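Local coordinates for extracellular solute-binding protein family 1 (Alicyclobacillus acidocaldarius subsp. acidocaldarius, PDB 4OVJ) that probably captures a solute, whose identity is not established, outside the cell membrane for an ABC-type importer, as other family 1 extracellular solute-binding proteins do, at residues W32-A35 / K36-A39; V141-E145 / A146-K150; W177-N180 / D181-S184; F313-F316 / L317-V321. All coordinates share one frame; numbering follows the deposited sequence.

Contact 1. Residues W32-A35 / K36-A39; sequences WGDA and KEEA
The carboxylates of Asp34 and Glu37 meet with their planes turned 31° apart, the two side chains crossing at about a right angle. The backbone N-H of Asp34 meets Glu37 OE1 from above the carboxylate plane, donating to it over 2.9 Å. Glu37 N meets Asp34 OD1 nearly in line with the CG-OD1 bond; this hydrogen bond is 2.9 Å long and close to straight (168°). With CG between its own backbone N and carbonyl carbon (chi1 61°), Asp34 reaches forward to the first-turn amide of Glu37, for which a short acid is the right length. Glu37 needs one more methylene, and its extended chain carries OE1 back to the start of the helix. The price is that Asp34 OD1 and Glu37 OE1 lie 3.3 Å apart, a repulsion that the two N-H donors and the helix end probably offset. Glycine suits position 33 because, at the backbone angles of Gly33, a CB would be jammed against the preceding carbonyl O and would also run into Glu37 CB. On the first turn, a water donates to both Ala35 O and Glu38 OE1. Trp32, leading in from strand 25-31, packs among Phe65, Tyr68 and Phe69. The reciprocal side-chain-to-backbone bonds of Asp34 and Glu37 make a capping box, here at the N terminus of helix 35-51.

Contact 2. Residues V141-E145 / A146-K150; sequences VIYDE and AAFAK
Tyr143 and Phe148 meet edge-to-face where strand 128-144 runs straight into helix 145-149, a strand-to-helix junction closed by an Asp N-cap. The tyrosine turns its edge toward the phenylalanine face in an offset fashion, the planes 71° apart and the centroids separated by 5.5 Å. Tyr143 CB also lies over that face, 4.3 Å from the ring centroid, as a CH-pi contact. With chi1 at 68°, the Tyr143 ring stands between its own N and carbonyl carbon, which brings CD2 to 3.8 Å from Phe148 CB. Large flat side chains suit both places: Phe148 packs on helix 160-174, where Trp163 lies nearly parallel to its ring, while Tyr153 meets Tyr143 edge-to-face.

Asp144 serves the turn with its two oxygens divided. OD2 forms a salt bridge with Arg273, and OD1 accepts the first-turn amide of Ala147; the small Ala147 methyl tucks against Asp144 CG at 3.6 Å. The backbone carbonyl of Asp144 takes Phe148 N, and the same oxygen lies in the plane of the Phe148 ring, at its edge. The capping donor, Ala147 N, comes to Asp144 OD1 at 2.9 Å from well above the carboxylate plane, 63° out of it.

Contact 3. Residues W177-N180 / D181-S184; sequences WAEN and DDES. With SO4 (sulfate ion), chain B.
Glu179 swings CG opposite its backbone N (chi1 -172°) and runs on extended, while Asp182 turns CG beside its own N (chi1 -72°); together these torsions bring Glu179 OE2 to 2.6 Å from Asp182 OD2. The carboxylate planes are 34° apart and the side chains cross at a slant. At this distance one of the two acids probably holds a proton and donates it. Each acid has a further partner: Glu179 OE1 accepts from Trp163 NE1, and Asp182 OD2 from Leu258 N of strand 256-260.

The residues form an irregular connection between helices 160-174 and 185-194, in which Asp182 is the centre of an inverse gamma turn. Asp182 OD1 lies 3.4 Å from Asn180 CB. Asn180, able both to give and to accept, pairs OD1 with Ser254 OG and ND2 with Asp247 OD1. A water lies between Asn180 ND2 and Asp182 OD1, 2.9 Å from each. Asp181 OD2 forms a salt bridge with Arg225, as does Glu183 OE1.

Ser184, a small hydroxyl residue suited to an N-cap, lies just before helix 185-194, its OG hydrogen-bonded to Thr187 N. Ser184 OG stands 2.9 Å from O4 of a sulfate ion, probably from the crystallisation liquor, which Tyr139 OH and Trp260 NE1 also bind.

Contact 4. Residues F313-F316 / L317-V321; sequences FVNF and LLNNV
Phe316 and Asn320 are stacked, the phenyl and amide planes 23° apart, with CG of each opposite its backbone N (chi1 -180° for Phe316). Asn320 CB lies over the Phe316 face, 3.8 Å from the ring centroid, in a CH-pi contact, and Asn320 CG comes to 3.1 Å from Phe316 CE1. Phe313 also has CG opposite N, which lays its ring beneath Leu317; Leu317 CD1 sits off-centre above it, 3.7 Å from Phe313 CE2. Val314 and Leu318 lie side by side, CG1 to CD1, pointing the same way, both touching Trp298 of strand 293-300.

All this is i to i+4 packing along the last turns of helix 307-319. Asn320 leaves helical angles, yet its N still donates to Phe316 O; its OD1 bonds to Ala323 N, making it the N-cap of helix 321-327. Apolar bulk suits Phe316 and Leu317, which touch helix 35-51, and Phe48 of that helix meets both phenyl rings edge-to-face.

Asn315 and Asn319 are partly exposed, and their amides can both give and accept. Asn319 ND2 donates to Asn315 OD1 at 3.0 Å from 43° above the carbonyl plane. Asn111 is bonded to both amides; Thr114 meets Asn319 OD1.

From the N terminus, contact 1 turns strand 25-31 into helix 35-51; contact 2 then joins strand 128-144 to helix 145-149; contact 3 shapes the loop between helices 160-174 and 185-194; contact 4 ends helix 307-319. Each is a local closure, and the four follow in series, neither nested nor crossing. Contacts 2 and 3 have centres about 14 Å apart and touch, Phe148 CZ resting 3.4 Å from Ala178 O, and both lean on strand 256-260 and Trp163. Contact 1 starts helix 35-51, and contact 4, its centre about 18 Å from that of contact 1, packs against it. Contacts 3 and 4 lie on opposite sides of the chain's centre, consistent with a two-lobed binding-protein fold.

Contact 1. Residues W32-A35 / K36-A39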
ATOM      1  N   TRP A  32      -2.770  -9.454  15.025  1.00  9.45           N
ATOM      2  CA  TRP A  32      -2.898 -10.611  14.147  1.00  9.33           C
ATOM      3  C   TRP A  32      -1.632 -10.749  13.330  1.00 10.45           C
ATOM      4  O   TRP A  32      -0.813  -9.831  13.254  1.00 11.85           O
ATOM      5  CB  TRP A  32      -4.097 -10.476  13.198  1.00  9.51           C
ATOM      6  CG  TRP A  32      -3.868  -9.579  11.983  1.00  8.99           C
ATOM      7  CD1 TRP A  32      -3.305  -9.943  10.795  1.00 10.41           C
ATOM      8  CD2 TRP A  32      -4.200  -8.192  11.855  1.00  8.47           C
ATOM      9  NE1 TRP A  32      -3.253  -8.875   9.942  1.00 11.35           N
ATOM     10  CE2 TRP A  32      -3.803  -7.785  10.558  1.00 10.03           C
ATOM     11  CE3 TRP A  32      -4.807  -7.256  12.699  1.00  9.38           C
ATOM     12  CZ2 TRP A  32      -3.984  -6.478  10.088  1.00 11.53           C
ATOM     13  CZ3 TRP A  32      -4.983  -5.948  12.238  1.00  9.57           C
ATOM     14  CH2 TRP A  32      -4.566  -5.570  10.941  1.00 11.05           C
ATOM     15  N   GLY A  33      -1.492 -11.902  12.704  1.00 10.85           N
ATOM     16  CA  GLY A  33      -0.420 -12.098  11.759  1.00 12.15           C
ATOM     17  C   GLY A  33      -0.152 -13.554  11.466  1.00 12.93           C
ATOM     18  O   GLY A  33      -0.760 -14.444  12.056  1.00 12.98           O
ATOM     19  N   ASP A  34       0.767 -13.779  10.542  1.00 14.17           N
ATOM     20  CA  ASP A  34       1.336 -15.100  10.336  1.00 16.60           C
ATOM     21  C   ASP A  34       2.483 -15.326  11.340  1.00 16.67           C
ATOM     22  O   ASP A  34       2.722 -14.509  12.228  1.00 15.62           O
ATOM     23  CB  ASP A  34       1.793 -15.277   8.872  1.00 18.59           C
ATOM     24  CG  ASP A  34       2.868 -14.284   8.449  1.00 21.23           C
ATOM     25  OD1 ASP A  34       3.487 -13.617   9.306  1.00 21.65           O
ATOM     26  OD2 ASP A  34       3.097 -14.170   7.230  1.00 26.55           O
ATOM     27  N   ALA A  35       3.190 -16.440  11.207  1.00 17.99           N
ATOM     28  CA  ALA A  35       4.227 -16.771  12.167  1.00 18.29           C
ATOM     29  C   ALA A  35       5.367 -15.734  12.186  1.00 17.39           C
ATOM     30  O   ALA A  35       5.880 -15.378  13.251  1.00 17.53           O
ATOM     31  CB  ALA A  35       4.758 -18.163  11.893  1.00 18.41           C
ATOM     32  N   LYS A  36       5.745 -15.238  11.015  1.00 17.22           N
ATOM     33  CA  LYS A  36       6.827 -14.259  10.906  1.00 18.01           C
ATOM     34  C   LYS A  36       6.429 -12.934  11.570  1.00 15.82           C
ATOM     35  O   LYS A  36       7.211 -12.339  12.314  1.00 13.41           O
ATOM     36  CB  LYS A  36       7.185 -14.049   9.435  1.00 20.73           C
ATOM     37  CG  LYS A  36       8.248 -12.996   9.174  1.00 23.82           C
ATOM     38  CD  LYS A  36       9.557 -13.283   9.883  1.00 28.60           C
ATOM     39  CE  LYS A  36      10.681 -12.441   9.290  1.00 33.74           C
ATOM     40  NZ  LYS A  36      11.936 -12.529  10.087  1.00 37.54           N
ATOM     41  N   GLU A  37       5.203 -12.494  11.306  1.00 13.98           N
ATOM     42  CA  GLU A  37       4.667 -11.290  11.922  1.00 13.60           C
ATOM     43  C   GLU A  37       4.582 -11.434  13.439  1.00 12.64           C
ATOM     44  O   GLU A  37       4.935 -10.497  14.168  1.00 13.10           O
ATOM     45  CB  GLU A  37       3.303 -10.932  11.296  1.00 15.98           C
ATOM     46  CG  GLU A  37       3.463 -10.433   9.861  1.00 18.86           C
ATOM     47  CD  GLU A  37       2.252 -10.581   8.942  1.00 25.55           C
ATOM     48  OE1 GLU A  37       1.219 -11.159   9.314  1.00 26.51           O
ATOM     49  OE2 GLU A  37       2.354 -10.114   7.791  1.00 33.29           O
ATOM     50  N   GLU A  38       4.145 -12.599  13.924  1.00 12.37           N
ATOM     51  CA  GLU A  38       4.140 -12.858  15.374  1.00 13.16           C
ATOM     52  C   GLU A  38       5.542 -12.728  15.970  1.00 12.07           C
ATOM     53  O   GLU A  38       5.734 -12.051  16.977  1.00 12.50           O
ATOM     54  CB  GLU A  38       3.568 -14.240  15.709  1.00 15.51           C
ATOM     55  CG  GLU A  38       3.456 -14.471  17.209  1.00 16.36           C
ATOM     56  CD  GLU A  38       3.142 -15.903  17.593  1.00 21.68           C
ATOM     57  OE1 GLU A  38       3.192 -16.797  16.723  1.00 26.65           O
ATOM     58  OE2 GLU A  38       2.838 -16.132  18.784  1.00 23.58           O
ATOM     59  N   ALA A  39       6.525 -13.352  15.330  1.00 12.57           N
ATOM     60  CA  ALA A  39       7.880 -13.355  15.848  1.00 12.68           C
ATOM     61  C   ALA A  39       8.454 -11.934  15.960  1.00 11.21           C
ATOM     62  O   ALA A  39       8.989 -11.568  16.996  1.00 12.70           O
ATOM     63  CB  ALA A  39       8.773 -14.231  14.969  1.00 12.66           C
TER
HETATM   64  O   HOH W   1       5.922 -17.202  15.306  1.00 22.61           O

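Contact 2. Residues V141-E145 / A146-K150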
ATOM      1  N   VAL A 141       7.449   2.770 -10.282  1.00  8.00           N
ATOM      2  CA  VAL A 141       7.992   2.125 -11.465  1.00  7.69           C
ATOM      3  C   VAL A 141       9.327   1.526 -11.067  1.00  6.83           C
ATOM      4  O   VAL A 141      10.216   2.227 -10.599  1.00  6.94           O
ATOM      5  CB  VAL A 141       8.172   3.123 -12.612  1.00  9.02           C
ATOM      6  CG1 VAL A 141       8.874   2.459 -13.776  1.00  9.85           C
ATOM      7  CG2 VAL A 141       6.827   3.685 -13.040  1.00 10.50           C
ATOM      8  N   ILE A 142       9.425   0.211 -11.211  1.00  7.22           N
ATOM      9  CA  ILE A 142      10.645  -0.537 -10.941  1.00  7.16           C
ATOM     10  C   ILE A 142      11.236  -0.849 -12.303  1.00  7.62           C
ATOM     11  O   ILE A 142      10.601  -1.499 -13.139  1.00  8.48           O
ATOM     12  CB  ILE A 142      10.372  -1.834 -10.168  1.00  8.83           C
ATOM     13  CG1 ILE A 142       9.519  -1.547  -8.924  1.00  9.78           C
ATOM     14  CG2 ILE A 142      11.690  -2.491  -9.793  1.00  9.95           C
ATOM     15  CD1 ILE A 142       9.206  -2.750  -8.071  1.00 11.75           C
ATOM     16  N   TYR A 143      12.441  -0.359 -12.554  1.00  7.78           N
ATOM     17  CA  TYR A 143      12.992  -0.428 -13.901  1.00  7.64           C
ATOM     18  C   TYR A 143      14.465  -0.859 -13.935  1.00  7.86           C
ATOM     19  O   TYR A 143      15.222  -0.651 -12.987  1.00  7.91           O
ATOM     20  CB  TYR A 143      12.793   0.899 -14.648  1.00  9.14           C
ATOM     21  CG  TYR A 143      13.601   2.056 -14.104  1.00  9.33           C
ATOM     22  CD1 TYR A 143      13.170   2.785 -13.003  1.00 10.19           C
ATOM     23  CD2 TYR A 143      14.803   2.418 -14.690  1.00  9.16           C
ATOM     24  CE1 TYR A 143      13.919   3.840 -12.501  1.00  9.10           C
ATOM     25  CE2 TYR A 143      15.554   3.467 -14.196  1.00  9.99           C
ATOM     26  CZ  TYR A 143      15.104   4.175 -13.099  1.00 10.27           C
ATOM     27  OH  TYR A 143      15.862   5.193 -12.593  1.00 11.89           O
ATOM     28  N   ASP A 144      14.828  -1.488 -15.047  1.00  8.11           N
ATOM     29  CA  ASP A 144      16.205  -1.866 -15.336  1.00  8.85           C
ATOM     30  C   ASP A 144      16.985  -0.588 -15.674  1.00  9.30           C
ATOM     31  O   ASP A 144      16.782   0.031 -16.731  1.00  9.12           O
ATOM     32  CB  ASP A 144      16.186  -2.864 -16.499  1.00 10.04           C
ATOM     33  CG  ASP A 144      17.568  -3.310 -16.952  1.00 12.75           C
ATOM     34  OD1 ASP A 144      18.546  -2.559 -16.827  1.00 14.17           O
ATOM     35  OD2 ASP A 144      17.658  -4.416 -17.508  1.00 17.52           O
ATOM     36  N   GLU A 145      17.850  -0.182 -14.756  1.00 10.27           N
ATOM     37  CA  GLU A 145      18.615   1.051 -14.910  1.00 11.32           C
ATOM     38  C   GLU A 145      19.386   1.114 -16.213  1.00 11.28           C
ATOM     39  O   GLU A 145      19.320   2.107 -16.933  1.00 12.36           O
ATOM     40  CB  GLU A 145      19.631   1.179 -13.792  1.00 16.46           C
ATOM     41  CG  GLU A 145      19.108   1.782 -12.535  1.00 22.43           C
ATOM     42  CD  GLU A 145      20.243   2.350 -11.705  1.00 29.77           C
ATOM     43  OE1 GLU A 145      21.197   1.586 -11.425  1.00 31.61           O
ATOM     44  OE2 GLU A 145      20.185   3.555 -11.362  1.00 32.15           O
ATOM     45  N   ALA A 146      20.145   0.065 -16.501  1.00 12.35           N
ATOM     46  CA  ALA A 146      20.978   0.066 -17.685  1.00 12.93           C
ATOM     47  C   ALA A 146      20.155   0.087 -18.965  1.00 11.32           C
ATOM     48  O   ALA A 146      20.526   0.770 -19.919  1.00 12.87           O
ATOM     49  CB  ALA A 146      21.940  -1.120 -17.679  1.00 14.93           C
ATOM     50  N   ALA A 147      19.024  -0.614 -18.988  1.00  9.52           N
ATOM     51  CA  ALA A 147      18.171  -0.591 -20.167  1.00  9.46           C
ATOM     52  C   ALA A 147      17.601   0.804 -20.434  1.00  9.04           C
ATOM     53  O   ALA A 147      17.603   1.280 -21.562  1.00  9.26           O
ATOM     54  CB  ALA A 147      17.036  -1.592 -20.047  1.00 11.18           C
ATOM     55  N   PHE A 148      17.093   1.450 -19.394  1.00  8.41           N
ATOM     56  CA  PHE A 148      16.486   2.764 -19.553  1.00  8.15           C
ATOM     57  C   PHE A 148      17.513   3.856 -19.828  1.00  9.51           C
ATOM     58  O   PHE A 148      17.194   4.841 -20.479  1.00 10.10           O
ATOM     59  CB  PHE A 148      15.563   3.090 -18.366  1.00  7.29           C
ATOM     60  CG  PHE A 148      14.203   2.479 -18.538  1.00  7.43           C
ATOM     61  CD1 PHE A 148      14.020   1.114 -18.329  1.00  7.53           C
ATOM     62  CD2 PHE A 148      13.143   3.247 -19.013  1.00  6.59           C
ATOM     63  CE1 PHE A 148      12.784   0.520 -18.569  1.00  7.50           C
ATOM     64  CE2 PHE A 148      11.904   2.669 -19.245  1.00  7.19           C
ATOM     65  CZ  PHE A 148      11.725   1.301 -19.011  1.00  7.87           C
ATOM     66  N   ALA A 149      18.741   3.668 -19.359  1.00  9.28           N
ATOM     67  CA  ALA A 149      19.823   4.594 -19.694  1.00 11.57           C
ATOM     68  C   ALA A 149      20.067   4.651 -21.208  1.00 11.54           C
ATOM     69  O   ALA A 149      20.529   5.678 -21.720  1.00 13.30           O
ATOM     70  CB  ALA A 149      21.101   4.247 -18.931  1.00 11.63           C
ATOM     71  N   LYS A 150      19.712   3.583 -21.935  1.00 10.90           N
ATOM     72  CA  LYS A 150      19.832   3.589 -23.401  1.00 13.57           C
ATOM     73  C   LYS A 150      18.869   4.583 -24.068  1.00 13.27           C
ATOM     74  O   LYS A 150      19.086   4.982 -25.218  1.00 17.24           O
ATOM     75  CB  LYS A 150      19.602   2.185 -23.968  1.00 13.84           C
ATOM     76  CG  LYS A 150      20.611   1.175 -23.476  1.00 13.98           C
ATOM     77  CD  LYS A 150      20.299  -0.239 -23.932  1.00 15.75           C
ATOM     78  CE  LYS A 150      21.366  -1.196 -23.436  1.00 16.61           C
ATOM     79  NZ  LYS A 150      21.094  -2.577 -23.888  1.00 18.69           N
TER

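Contact 3. Residues W177-N180 / D181-S184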
ATOM      1  N   TRP A 177      10.411  -6.063 -24.393  1.00 11.03           N
ATOM      2  CA  TRP A 177       9.322  -5.239 -23.873  1.00  9.39           C
ATOM      3  C   TRP A 177       9.912  -4.257 -22.889  1.00  9.37           C
ATOM      4  O   TRP A 177      10.734  -4.639 -22.065  1.00  9.44           O
ATOM      5  CB  TRP A 177       8.238  -6.086 -23.227  1.00  9.48           C
ATOM      6  CG  TRP A 177       7.605  -7.023 -24.199  1.00  9.62           C
ATOM      7  CD1 TRP A 177       7.077  -6.701 -25.409  1.00 10.31           C
ATOM      8  CD2 TRP A 177       7.419  -8.439 -24.044  1.00 10.14           C
ATOM      9  NE1 TRP A 177       6.582  -7.824 -26.030  1.00 11.48           N
ATOM     10  CE2 TRP A 177       6.787  -8.905 -25.219  1.00 11.23           C
ATOM     11  CE3 TRP A 177       7.729  -9.356 -23.039  1.00 11.29           C
ATOM     12  CZ2 TRP A 177       6.457 -10.250 -25.409  1.00 13.22           C
ATOM     13  CZ3 TRP A 177       7.403 -10.700 -23.232  1.00 12.21           C
ATOM     14  CH2 TRP A 177       6.779 -11.127 -24.403  1.00 13.01           C
ATOM     15  N   ALA A 178       9.514  -2.992 -22.992  1.00  8.33           N
ATOM     16  CA  ALA A 178      10.069  -1.963 -22.123  1.00  8.88           C
ATOM     17  C   ALA A 178       9.410  -1.973 -20.740  1.00  8.93           C
ATOM     18  O   ALA A 178      10.041  -1.606 -19.758  1.00  8.94           O
ATOM     19  CB  ALA A 178       9.945  -0.585 -22.758  1.00  9.08           C
ATOM     20  N   GLU A 179       8.141  -2.375 -20.689  1.00  8.17           N
ATOM     21  CA  GLU A 179       7.414  -2.534 -19.429  1.00  7.79           C
ATOM     22  C   GLU A 179       6.389  -3.634 -19.578  1.00  7.11           C
ATOM     23  O   GLU A 179       5.975  -3.947 -20.679  1.00  7.41           O
ATOM     24  CB  GLU A 179       6.695  -1.223 -19.056  1.00  8.83           C
ATOM     25  CG  GLU A 179       6.049  -1.209 -17.664  1.00 10.40           C
ATOM     26  CD  GLU A 179       5.231   0.048 -17.389  1.00 11.94           C
ATOM     27  OE1 GLU A 179       5.504   1.075 -18.013  1.00 13.13           O
ATOM     28  OE2 GLU A 179       4.323   0.023 -16.524  1.00 13.55           O
ATOM     29  N   ASN A 180       5.977  -4.203 -18.454  1.00  6.93           N
ATOM     30  CA  ASN A 180       4.816  -5.082 -18.411  1.00  6.76           C
ATOM     31  C   ASN A 180       3.562  -4.290 -18.760  1.00  7.37           C
ATOM     32  O   ASN A 180       3.534  -3.061 -18.652  1.00  8.10           O
ATOM     33  CB  ASN A 180       4.649  -5.661 -17.016  1.00  7.10           C
ATOM     34  CG  ASN A 180       5.711  -6.678 -16.643  1.00  7.99           C
ATOM     35  OD1 ASN A 180       6.728  -6.882 -17.329  1.00  9.15           O
ATOM     36  ND2 ASN A 180       5.486  -7.313 -15.512  1.00  9.24           N
ATOM     37  N   ASP A 181       2.508  -4.992 -19.153  1.00  7.84           N
ATOM     38  CA  ASP A 181       1.215  -4.360 -19.359  1.00  8.33           C
ATOM     39  C   ASP A 181       0.569  -4.313 -17.979  1.00  9.96           C
ATOM     40  O   ASP A 181      -0.030  -5.287 -17.529  1.00 12.27           O
ATOM     41  CB  ASP A 181       0.390  -5.162 -20.366  1.00  8.41           C
ATOM     42  CG  ASP A 181      -0.934  -4.508 -20.702  1.00  9.82           C
ATOM     43  OD1 ASP A 181      -1.367  -3.611 -19.927  1.00 10.73           O
ATOM     44  OD2 ASP A 181      -1.545  -4.901 -21.738  1.00 10.29           O
ATOM     45  N   ASP A 182       0.718  -3.168 -17.307  1.00 11.01           N
ATOM     46  CA  ASP A 182       0.420  -3.053 -15.882  1.00 10.75           C
ATOM     47  C   ASP A 182      -0.988  -2.526 -15.638  1.00 11.36           C
ATOM     48  O   ASP A 182      -1.207  -1.548 -14.913  1.00 15.17           O
ATOM     49  CB  ASP A 182       1.492  -2.199 -15.205  1.00 11.10           C
ATOM     50  CG  ASP A 182       2.805  -2.924 -15.105  1.00 11.70           C
ATOM     51  OD1 ASP A 182       2.786  -4.088 -14.666  1.00 13.79           O
ATOM     52  OD2 ASP A 182       3.864  -2.353 -15.461  1.00 11.36           O
ATOM     53  N   GLU A 183      -1.940  -3.200 -16.261  1.00  9.49           N
ATOM     54  CA  GLU A 183      -3.346  -2.907 -16.069  1.00  9.24           C
ATOM     55  C   GLU A 183      -3.947  -3.811 -15.001  1.00  9.61           C
ATOM     56  O   GLU A 183      -3.892  -5.036 -15.086  1.00 11.55           O
ATOM     57  CB  GLU A 183      -4.122  -3.066 -17.359  1.00  9.39           C
ATOM     58  CG  GLU A 183      -3.802  -1.993 -18.391  1.00  9.79           C
ATOM     59  CD  GLU A 183      -4.404  -2.322 -19.742  1.00 10.29           C
ATOM     60  OE1 GLU A 183      -3.744  -3.041 -20.528  1.00  9.71           O
ATOM     61  OE2 GLU A 183      -5.537  -1.862 -20.016  1.00 11.35           O
ATOM     62  N   SER A 184      -4.552  -3.170 -14.025  1.00  9.66           N
ATOM     63  CA  SER A 184      -5.227  -3.837 -12.930  1.00  9.71           C
ATOM     64  C   SER A 184      -6.196  -2.836 -12.354  1.00  8.99           C
ATOM     65  O   SER A 184      -6.093  -1.625 -12.605  1.00  8.48           O
ATOM     66  CB  SER A 184      -4.234  -4.266 -11.847  1.00 11.23           C
ATOM     67  OG  SER A 184      -3.688  -3.140 -11.160  1.00 12.56           O
TER
HETATM   68  S   SO4 B 501      -1.993  -4.475  -8.250  0.50 21.07           S
HETATM   69  O1  SO4 B 501      -3.016  -5.279  -8.946  0.50 18.09           O
HETATM   70  O2  SO4 B 501      -2.488  -4.007  -6.929  0.50 17.34           O
HETATM   71  O3  SO4 B 501      -0.803  -5.314  -8.006  0.50 19.69           O
HETATM   72  O4  SO4 B 501      -1.626  -3.335  -9.114  0.50 16.14           O
HETATM   73  O   HOH W   2       2.814  -6.935 -14.409  1.00 16.73           O

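Contact 4. Residues F313-F316 / L317-V321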
ATOM      1  N   PHE A 313       3.730   3.238  24.596  1.00  8.92           N
ATOM      2  CA  PHE A 313       3.953   1.986  23.876  1.00  8.77           C
ATOM      3  C   PHE A 313       3.770   2.161  22.364  1.00  8.53           C
ATOM      4  O   PHE A 313       4.607   1.743  21.570  1.00  8.88           O
ATOM      5  CB  PHE A 313       3.035   0.891  24.411  1.00  8.55           C
ATOM      6  CG  PHE A 313       3.209  -0.431  23.730  1.00  8.50           C
ATOM      7  CD1 PHE A 313       4.412  -1.122  23.811  1.00  9.28           C
ATOM      8  CD2 PHE A 313       2.179  -0.990  23.016  1.00  9.08           C
ATOM      9  CE1 PHE A 313       4.560  -2.345  23.179  1.00 10.58           C
ATOM     10  CE2 PHE A 313       2.318  -2.205  22.380  1.00  9.91           C
ATOM     11  CZ  PHE A 313       3.507  -2.896  22.469  1.00 10.68           C
ATOM     12  N   VAL A 314       2.677   2.794  21.965  1.00  8.59           N
ATOM     13  CA  VAL A 314       2.443   3.052  20.553  1.00  8.59           C
ATOM     14  C   VAL A 314       3.561   3.921  19.971  1.00  8.06           C
ATOM     15  O   VAL A 314       4.066   3.647  18.880  1.00  8.60           O
ATOM     16  CB  VAL A 314       1.043   3.665  20.321  1.00  9.19           C
ATOM     17  CG1 VAL A 314       0.892   4.174  18.901  1.00  9.98           C
ATOM     18  CG2 VAL A 314      -0.017   2.612  20.611  1.00  9.46           C
ATOM     19  N   ASN A 315       3.980   4.931  20.710  1.00  8.13           N
ATOM     20  CA  ASN A 315       5.049   5.782  20.246  1.00  9.34           C
ATOM     21  C   ASN A 315       6.351   5.028  20.040  1.00  9.24           C
ATOM     22  O   ASN A 315       7.073   5.302  19.077  1.00 10.17           O
ATOM     23  CB  ASN A 315       5.301   6.930  21.211  1.00  9.46           C
ATOM     24  CG  ASN A 315       6.272   7.925  20.642  1.00 11.10           C
ATOM     25  OD1 ASN A 315       6.001   8.552  19.612  1.00 11.02           O
ATOM     26  ND2 ASN A 315       7.436   8.045  21.275  1.00 13.66           N
ATOM     27  N   PHE A 316       6.638   4.097  20.948  1.00  9.25           N
ATOM     28  CA  PHE A 316       7.803   3.221  20.851  1.00  9.79           C
ATOM     29  C   PHE A 316       7.754   2.383  19.569  1.00  9.52           C
ATOM     30  O   PHE A 316       8.723   2.333  18.804  1.00  9.22           O
ATOM     31  CB  PHE A 316       7.898   2.307  22.078  1.00 10.64           C
ATOM     32  CG  PHE A 316       9.080   1.378  22.056  1.00 12.07           C
ATOM     33  CD1 PHE A 316      10.301   1.789  22.589  1.00 13.75           C
ATOM     34  CD2 PHE A 316       8.970   0.090  21.539  1.00 13.91           C
ATOM     35  CE1 PHE A 316      11.386   0.935  22.588  1.00 14.83           C
ATOM     36  CE2 PHE A 316      10.060  -0.771  21.538  1.00 13.35           C
ATOM     37  CZ  PHE A 316      11.265  -0.337  22.058  1.00 16.07           C
ATOM     38  N   LEU A 317       6.618   1.753  19.311  1.00  9.40           N
ATOM     39  CA  LEU A 317       6.460   0.954  18.101  1.00 10.08           C
ATOM     40  C   LEU A 317       6.639   1.786  16.840  1.00  9.49           C
ATOM     41  O   LEU A 317       7.216   1.320  15.875  1.00 11.49           O
ATOM     42  CB  LEU A 317       5.096   0.264  18.058  1.00 10.16           C
ATOM     43  CG  LEU A 317       4.853  -0.776  19.146  1.00 10.47           C
ATOM     44  CD1 LEU A 317       3.429  -1.291  19.018  1.00 11.27           C
ATOM     45  CD2 LEU A 317       5.881  -1.897  19.104  1.00 12.04           C
ATOM     46  N   LEU A 318       6.152   3.016  16.866  1.00  9.13           N
ATOM     47  CA  LEU A 318       6.243   3.898  15.718  1.00  9.41           C
ATOM     48  C   LEU A 318       7.627   4.462  15.494  1.00  9.73           C
ATOM     49  O   LEU A 318       8.072   4.537  14.360  1.00 10.11           O
ATOM     50  CB  LEU A 318       5.252   5.063  15.843  1.00  9.18           C
ATOM     51  CG  LEU A 318       3.767   4.707  15.788  1.00  9.93           C
ATOM     52  CD1 LEU A 318       2.953   5.901  16.266  1.00 11.32           C
ATOM     53  CD2 LEU A 318       3.348   4.311  14.384  1.00 10.83           C
ATOM     54  N   ASN A 319       8.278   4.894  16.567  1.00  9.83           N
ATOM     55  CA  ASN A 319       9.440   5.802  16.449  1.00 10.24           C
ATOM     56  C   ASN A 319      10.755   5.304  17.013  1.00 11.38           C
ATOM     57  O   ASN A 319      11.799   5.924  16.787  1.00 14.01           O
ATOM     58  CB  ASN A 319       9.107   7.144  17.095  1.00 11.11           C
ATOM     59  CG  ASN A 319       8.161   7.972  16.256  1.00 11.18           C
ATOM     60  OD1 ASN A 319       8.375   8.147  15.056  1.00 13.11           O
ATOM     61  ND2 ASN A 319       7.103   8.472  16.868  1.00 11.16           N
ATOM     62  N   ASN A 320      10.731   4.218  17.767  1.00 12.13           N
ATOM     63  CA  ASN A 320      11.958   3.755  18.390  1.00 12.43           C
ATOM     64  C   ASN A 320      12.759   2.895  17.430  1.00 12.99           C
ATOM     65  O   ASN A 320      12.200   2.028  16.771  1.00 13.11           O
ATOM     66  CB  ASN A 320      11.655   2.998  19.678  1.00 13.54           C
ATOM     67  CG  ASN A 320      12.909   2.586  20.400  1.00 15.76           C
ATOM     68  OD1 ASN A 320      13.487   1.555  20.095  1.00 19.64           O
ATOM     69  ND2 ASN A 320      13.341   3.393  21.355  1.00 17.93           N
ATOM     70  N   VAL A 321      14.068   3.160  17.331  1.00 16.40           N
ATOM     71  CA  VAL A 321      14.913   2.418  16.400  1.00 17.57           C
ATOM     72  C   VAL A 321      15.084   0.937  16.787  1.00 17.15           C
ATOM     73  O   VAL A 321      15.214   0.094  15.901  1.00 16.10           O
ATOM     74  CB  VAL A 321      16.286   3.112  16.179  1.00 22.45           C
ATOM     75  CG1 VAL A 321      17.152   3.044  17.424  1.00 27.49           C
ATOM     76  CG2 VAL A 321      17.002   2.493  14.987  1.00 26.79           C
TER